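Local coordinates for protein cystalysin (Treponema denticola, PDB 1C7N) that belongs to the class I and II aminotransferase family and binds pyridoxal-5'-phosphate in a pocket, at residues 158-163 against 190-195; 168-173 against 184-189. One frame throughout, in Å; residues are numbered along the deposited sequence.

Interaction 1. Residues 158-163 against 190-195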
loop_
_atom_site.group_PDB
_atom_site.type_symbol
_atom_site.label_atom_id
_atom_site.label_comp_id
_atom_site.label_asym_id
_atom_site.label_seq_id
_atom_site.Cartn_x
_atom_site.Cartn_y
_atom_site.Cartn_z
ATOM N N LYS A 158 6.115 34.232 -14.370
ATOM C CA LYS A 158 7.371 34.685 -13.798
ATOM C C LYS A 158 8.087 33.517 -13.129
ATOM O O LYS A 158 9.272 33.289 -13.361
ATOM C CB LYS A 158 7.120 35.789 -12.771
ATOM C CG LYS A 158 8.382 36.311 -12.113
ATOM C CD LYS A 158 8.063 37.433 -11.147
ATOM C CE LYS A 158 9.311 37.914 -10.425
ATOM N NZ LYS A 158 8.986 38.994 -9.448
ATOM N N LEU A 159 7.357 32.772 -12.305
ATOM C CA LEU A 159 7.933 31.634 -11.597
ATOM C C LEU A 159 8.415 30.526 -12.527
ATOM O O LEU A 159 9.411 29.868 -12.245
ATOM C CB LEU A 159 6.917 31.058 -10.608
ATOM C CG LEU A 159 6.459 31.973 -9.467
ATOM C CD1 LEU A 159 5.314 31.316 -8.716
ATOM C CD2 LEU A 159 7.631 32.260 -8.534
ATOM N N SER A 160 7.707 30.320 -13.633
ATOM C CA SER A 160 8.073 29.276 -14.583
ATOM C C SER A 160 9.405 29.580 -15.257
ATOM O O SER A 160 10.087 28.676 -15.743
ATOM C CB SER A 160 6.994 29.124 -15.658
ATOM O OG SER A 160 6.971 30.253 -16.513
ATOM N N LYS A 161 9.771 30.855 -15.286
ATOM C CA LYS A 161 11.021 31.268 -15.905
ATOM C C LYS A 161 12.219 31.002 -14.998
ATOM O O LYS A 161 13.363 31.044 -15.451
ATOM C CB LYS A 161 10.949 32.751 -16.283
ATOM C CG LYS A 161 10.041 33.028 -17.477
ATOM C CD LYS A 161 9.219 34.298 -17.286
ATOM C CE LYS A 161 10.090 35.521 -17.029
ATOM N NZ LYS A 161 9.265 36.726 -16.718
ATOM N N ASP A 162 11.955 30.725 -13.723
ATOM C CA ASP A 162 13.020 30.433 -12.765
ATOM C C ASP A 162 13.483 28.993 -12.972
ATOM O O ASP A 162 12.793 28.041 -12.608
ATOM C CB ASP A 162 12.524 30.604 -11.327
ATOM C CG ASP A 162 13.639 30.451 -10.301
ATOM O OD1 ASP A 162 14.700 29.883 -10.641
ATOM O OD2 ASP A 162 13.450 30.891 -9.146
ATOM N N LYS A 163 14.660 28.859 -13.570
ATOM C CA LYS A 163 15.282 27.576 -13.871
ATOM C C LYS A 163 15.317 26.572 -12.720
ATOM O O LYS A 163 15.253 25.361 -12.949
ATOM C CB LYS A 163 16.708 27.821 -14.375
ATOM C CG LYS A 163 17.461 28.897 -13.587
ATOM C CD LYS A 163 16.895 30.296 -13.864
ATOM C CE LYS A 163 17.337 31.306 -12.815
ATOM N NZ LYS A 163 16.677 32.634 -13.007
ATOM N N LYS A 190 -1.122 25.996 -19.909
ATOM C CA LYS A 190 -0.445 25.110 -20.851
ATOM C C LYS A 190 0.655 25.857 -21.597
ATOM O O LYS A 190 1.758 25.341 -21.764
ATOM C CB LYS A 190 -1.436 24.533 -21.865
ATOM C CG LYS A 190 -0.762 23.828 -23.042
ATOM C CD LYS A 190 -1.771 23.383 -24.087
ATOM C CE LYS A 190 -2.519 24.566 -24.693
ATOM N NZ LYS A 190 -1.668 25.439 -25.557
ATOM N N ASP A 191 0.348 27.070 -22.049
ATOM C CA ASP A 191 1.330 27.869 -22.773
ATOM C C ASP A 191 2.534 28.190 -21.898
ATOM O O ASP A 191 3.678 28.084 -22.344
ATOM C CB ASP A 191 0.703 29.168 -23.293
ATOM C CG ASP A 191 -0.276 28.929 -24.427
ATOM O OD1 ASP A 191 -0.185 27.871 -25.094
ATOM O OD2 ASP A 191 -1.133 29.804 -24.662
ATOM N N ILE A 192 2.275 28.583 -20.655
ATOM C CA ILE A 192 3.344 28.901 -19.721
ATOM C C ILE A 192 4.221 27.668 -19.486
ATOM O O ILE A 192 5.449 27.764 -19.424
ATOM C CB ILE A 192 2.773 29.374 -18.360
ATOM C CG1 ILE A 192 1.995 30.678 -18.545
ATOM C CG2 ILE A 192 3.899 29.551 -17.347
ATOM C CD1 ILE A 192 1.371 31.203 -17.271
ATOM N N VAL A 193 3.586 26.508 -19.364
ATOM C CA VAL A 193 4.316 25.265 -19.130
ATOM C C VAL A 193 5.182 24.846 -20.315
ATOM O O VAL A 193 6.363 24.549 -20.143
ATOM C CB VAL A 193 3.356 24.107 -18.787
ATOM C CG1 VAL A 193 4.126 22.787 -18.727
ATOM C CG2 VAL A 193 2.681 24.380 -17.446
ATOM N N LEU A 194 4.595 24.813 -21.508
ATOM C CA LEU A 194 5.324 24.419 -22.711
ATOM C C LEU A 194 6.437 25.407 -23.057
ATOM O O LEU A 194 7.404 25.055 -23.733
ATOM C CB LEU A 194 4.360 24.296 -23.893
ATOM C CG LEU A 194 3.241 23.258 -23.760
ATOM C CD1 LEU A 194 2.387 23.276 -25.017
ATOM C CD2 LEU A 194 3.838 21.875 -23.531
ATOM N N LYS A 195 6.286 26.640 -22.582
ATOM C CA LYS A 195 7.250 27.716 -22.803
ATOM C C LYS A 195 8.485 27.574 -21.916
ATOM O O LYS A 195 9.546 28.130 -22.214
ATOM C CB LYS A 195 6.573 29.060 -22.526
ATOM C CG LYS A 195 7.514 30.198 -22.175
ATOM C CD LYS A 195 6.764 31.341 -21.489
ATOM C CE LYS A 195 6.121 30.885 -20.177
ATOM N NZ LYS A 195 7.106 30.309 -19.211
#
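Two helices on the same face of the large mixed sheet, 153-160 and 183-195, meet near their C-terminal ends, where Ser160 and Lys195 reach each other. Lys195 NZ donates to Ser160 OG at 2.7 Å. The lysine chain leaves the helix stretched and then bends at its last two torsions (chi3 61°, chi4 57°), which folds the ammonium group back over its own last turn. There NZ gives a second hydrogen bond, 3.0 Å to Ile192 O, lying in the carbonyl plane on a lone pair. Two oxygens, one from each helix, thus grip the same nitrogen. Ser160 OG also bonds to Glu157 O in its own helix, so the hydroxyl links the lysine to a backbone carbonyl one turn back. Beside this polar joint, the CG2 methyl of Ile192 lies 3.3 Å from Ser160 OG and 3.6 Å from its CB, and the isoleucine also touches Leu156 and Glu157. The aliphatic part of Lys161 comes near only at the margin, its CG 4.4 Å from Lys195 NZ. With Ser160 and Ile192 buried and both lysines exposed, this is a helix-to-helix contact typical of the helical layer covering one side of an alpha/beta sheet.

Interaction 2. Residues 168-173 against 184-189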
loop_
_atom_site.group_PDB
_atom_site.type_symbol
_atom_site.label_atom_id
_atom_site.label_comp_id
_atom_site.label_asym_id
_atom_site.label_seq_id
_atom_site.Cartn_x
_atom_site.Cartn_y
_atom_site.Cartn_z
ATOM N N LEU A 168 5.251 22.039 -11.862
ATOM C CA LEU A 168 4.038 22.673 -11.378
ATOM C C LEU A 168 3.116 21.585 -10.833
ATOM O O LEU A 168 2.637 20.733 -11.583
ATOM C CB LEU A 168 3.329 23.417 -12.515
ATOM C CG LEU A 168 1.912 23.909 -12.195
ATOM C CD1 LEU A 168 1.954 24.836 -10.988
ATOM C CD2 LEU A 168 1.326 24.629 -13.405
ATOM N N LEU A 169 2.892 21.605 -9.523
ATOM C CA LEU A 169 2.009 20.637 -8.879
ATOM C C LEU A 169 0.624 21.280 -8.896
ATOM O O LEU A 169 0.347 22.204 -8.136
ATOM C CB LEU A 169 2.477 20.373 -7.446
ATOM C CG LEU A 169 1.766 19.283 -6.640
ATOM C CD1 LEU A 169 1.631 18.007 -7.467
ATOM C CD2 LEU A 169 2.557 19.017 -5.362
ATOM N N PHE A 170 -0.239 20.763 -9.764
ATOM C CA PHE A 170 -1.578 21.300 -9.968
ATOM C C PHE A 170 -2.715 20.465 -9.373
ATOM O O PHE A 170 -2.688 19.236 -9.420
ATOM C CB PHE A 170 -1.788 21.457 -11.477
ATOM C CG PHE A 170 -2.853 22.441 -11.853
ATOM C CD1 PHE A 170 -2.719 23.787 -11.530
ATOM C CD2 PHE A 170 -3.983 22.027 -12.554
ATOM C CE1 PHE A 170 -3.693 24.707 -11.900
ATOM C CE2 PHE A 170 -4.957 22.935 -12.926
ATOM C CZ PHE A 170 -4.814 24.280 -12.601
ATOM N N CYS A 171 -3.721 21.140 -8.824
ATOM C CA CYS A 171 -4.876 20.448 -8.243
ATOM C C CYS A 171 -6.105 20.811 -9.078
ATOM O O CYS A 171 -6.470 21.989 -9.178
ATOM C CB CYS A 171 -5.078 20.877 -6.785
ATOM S SG CYS A 171 -6.157 19.793 -5.801
ATOM N N SER A 172 -6.744 19.805 -9.676
ATOM C CA SER A 172 -7.900 20.058 -10.535
ATOM C C SER A 172 -8.902 18.901 -10.601
ATOM O O SER A 172 -8.593 17.851 -11.168
ATOM C CB SER A 172 -7.391 20.374 -11.950
ATOM O OG SER A 172 -8.440 20.418 -12.893
ATOM N N PRO A 173 -10.115 19.077 -10.034
ATOM C CA PRO A 173 -10.626 20.263 -9.335
ATOM C C PRO A 173 -9.702 20.657 -8.189
ATOM O O PRO A 173 -8.978 19.812 -7.649
ATOM C CB PRO A 173 -11.996 19.811 -8.845
ATOM C CG PRO A 173 -12.424 18.850 -9.918
ATOM C CD PRO A 173 -11.162 18.045 -10.129
ATOM N N ASP A 184 -10.136 28.008 -20.947
ATOM C CA ASP A 184 -9.258 29.134 -21.250
ATOM C C ASP A 184 -8.149 29.263 -20.216
ATOM O O ASP A 184 -7.021 29.635 -20.546
ATOM C CB ASP A 184 -10.044 30.443 -21.306
ATOM C CG ASP A 184 -9.211 31.588 -21.844
ATOM O OD1 ASP A 184 -9.595 32.761 -21.639
ATOM O OD2 ASP A 184 -8.168 31.312 -22.485
ATOM N N GLU A 185 -8.479 28.963 -18.962
ATOM C CA GLU A 185 -7.509 29.030 -17.876
ATOM C C GLU A 185 -6.444 27.950 -18.087
ATOM O O GLU A 185 -5.249 28.202 -17.934
ATOM C CB GLU A 185 -8.211 28.821 -16.528
ATOM C CG GLU A 185 -9.275 29.863 -16.210
ATOM C CD GLU A 185 -10.030 29.568 -14.917
ATOM O OE1 GLU A 185 -10.621 28.473 -14.807
ATOM O OE2 GLU A 185 -10.037 30.439 -14.017
ATOM N N LEU A 186 -6.885 26.747 -18.445
ATOM C CA LEU A 186 -5.967 25.639 -18.690
ATOM C C LEU A 186 -5.067 25.910 -19.895
ATOM O O LEU A 186 -3.926 25.449 -19.936
ATOM C CB LEU A 186 -6.742 24.330 -18.899
ATOM C CG LEU A 186 -7.433 23.748 -17.659
ATOM C CD1 LEU A 186 -8.169 22.461 -18.023
ATOM C CD2 LEU A 186 -6.394 23.488 -16.570
ATOM N N GLN A 187 -5.582 26.653 -20.874
ATOM C CA GLN A 187 -4.809 26.992 -22.067
ATOM C C GLN A 187 -3.663 27.919 -21.689
ATOM O O GLN A 187 -2.524 27.707 -22.107
ATOM C CB GLN A 187 -5.701 27.674 -23.112
ATOM C CG GLN A 187 -6.704 26.738 -23.783
ATOM C CD GLN A 187 -6.051 25.777 -24.769
ATOM O OE1 GLN A 187 -6.574 24.692 -25.033
ATOM N NE2 GLN A 187 -4.915 26.181 -25.330
ATOM N N LYS A 188 -3.965 28.946 -20.896
ATOM C CA LYS A 188 -2.951 29.902 -20.457
ATOM C C LYS A 188 -1.850 29.206 -19.668
ATOM O O LYS A 188 -0.669 29.526 -19.810
ATOM C CB LYS A 188 -3.571 30.991 -19.579
ATOM C CG LYS A 188 -4.231 32.138 -20.323
ATOM C CD LYS A 188 -4.504 33.286 -19.352
ATOM C CE LYS A 188 -5.049 34.517 -20.050
ATOM N NZ LYS A 188 -5.176 35.668 -19.099
ATOM N N ILE A 189 -2.241 28.259 -18.822
ATOM C CA ILE A 189 -1.268 27.528 -18.026
ATOM C C ILE A 189 -0.454 26.619 -18.941
ATOM O O ILE A 189 0.758 26.493 -18.776
ATOM C CB ILE A 189 -1.954 26.680 -16.936
ATOM C CG1 ILE A 189 -2.793 27.590 -16.034
ATOM C CG2 ILE A 189 -0.895 25.932 -16.111
ATOM C CD1 ILE A 189 -3.589 26.852 -14.980
#
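Phe170, Leu168, Leu186 and Ile189 make up the contact between strand 165-171 and the helix lying over it, and all four are buried. No hydrogen bond crosses between the segments; the union is apolar. Strand 168-171 and helix 184-189 run nearly antiparallel, at 172°, with their axes 12.8 Å apart, a gap that the side chains bridge.

The aromatic contacts come first. Phe170 leaves the strand toward the helix and, with CG anti to the backbone N (chi1 -158°), the far end of its ring meets two aliphatic groups. Ile189 approaches from the opposite direction and sets its CD1 methyl 3.7 Å from Phe170 CZ, with CE1 almost as near. Leu186 comes from the same side of the ring plane but over the neighbouring atom, its CD2 4.0 Å from Phe170 CE2. Both methyls meet the ring obliquely.

The purely aliphatic contact is two residues earlier on the strand: Leu168 CD2 touches Ile189 CG2 at 3.7 Å, the two side chains crossing at about a right angle. Ile189 therefore serves both strand residues, giving CG2 to the leucine and CD1 to the phenylalanine.

Polar bonds lie beside the apolar contact. Glu185, on the same helix, forms a salt bridge with Arg179 and accepts from Lys182 N, while Cys171 O takes a hydrogen bond from Trp181 NE1.

Among its neighbours, strand 165-171 lies between strands 115-118 and 199-203, bonded through Leu169 to Ile117 and through Phe170 to Trp201 and Asp203. The Phe170 ring also meets those of Trp181 and Phe219, and Phe153 of helix 153-160 touches Ile189. Helix 183-195 is the connecting helix of the beta-alpha-beta unit formed with strands 165-171 and 199-203.

In the fold
Helix 183-195 is common to both contacts: its first half covers strand 165-171 in interaction 2, and its last turns meet helix 153-160 in interaction 1. The centres lie about 12 Å apart, and they touch where Val193 CG2 comes 4.3 Å from Leu168 CD2. Since helix 153-160 is followed, after a short loop, by strand 165-171, the two contacts bring three successive elements of the chain together. Interaction 2 is the one closer to pyridoxal-5'-phosphate. Cys171, at the end of its strand, touches that ligand, and the Phe170 side chain is about 10 Å from it. Interaction 1 is more peripheral, its centre about 25 Å from that of the chain against about 15 Å for interaction 2.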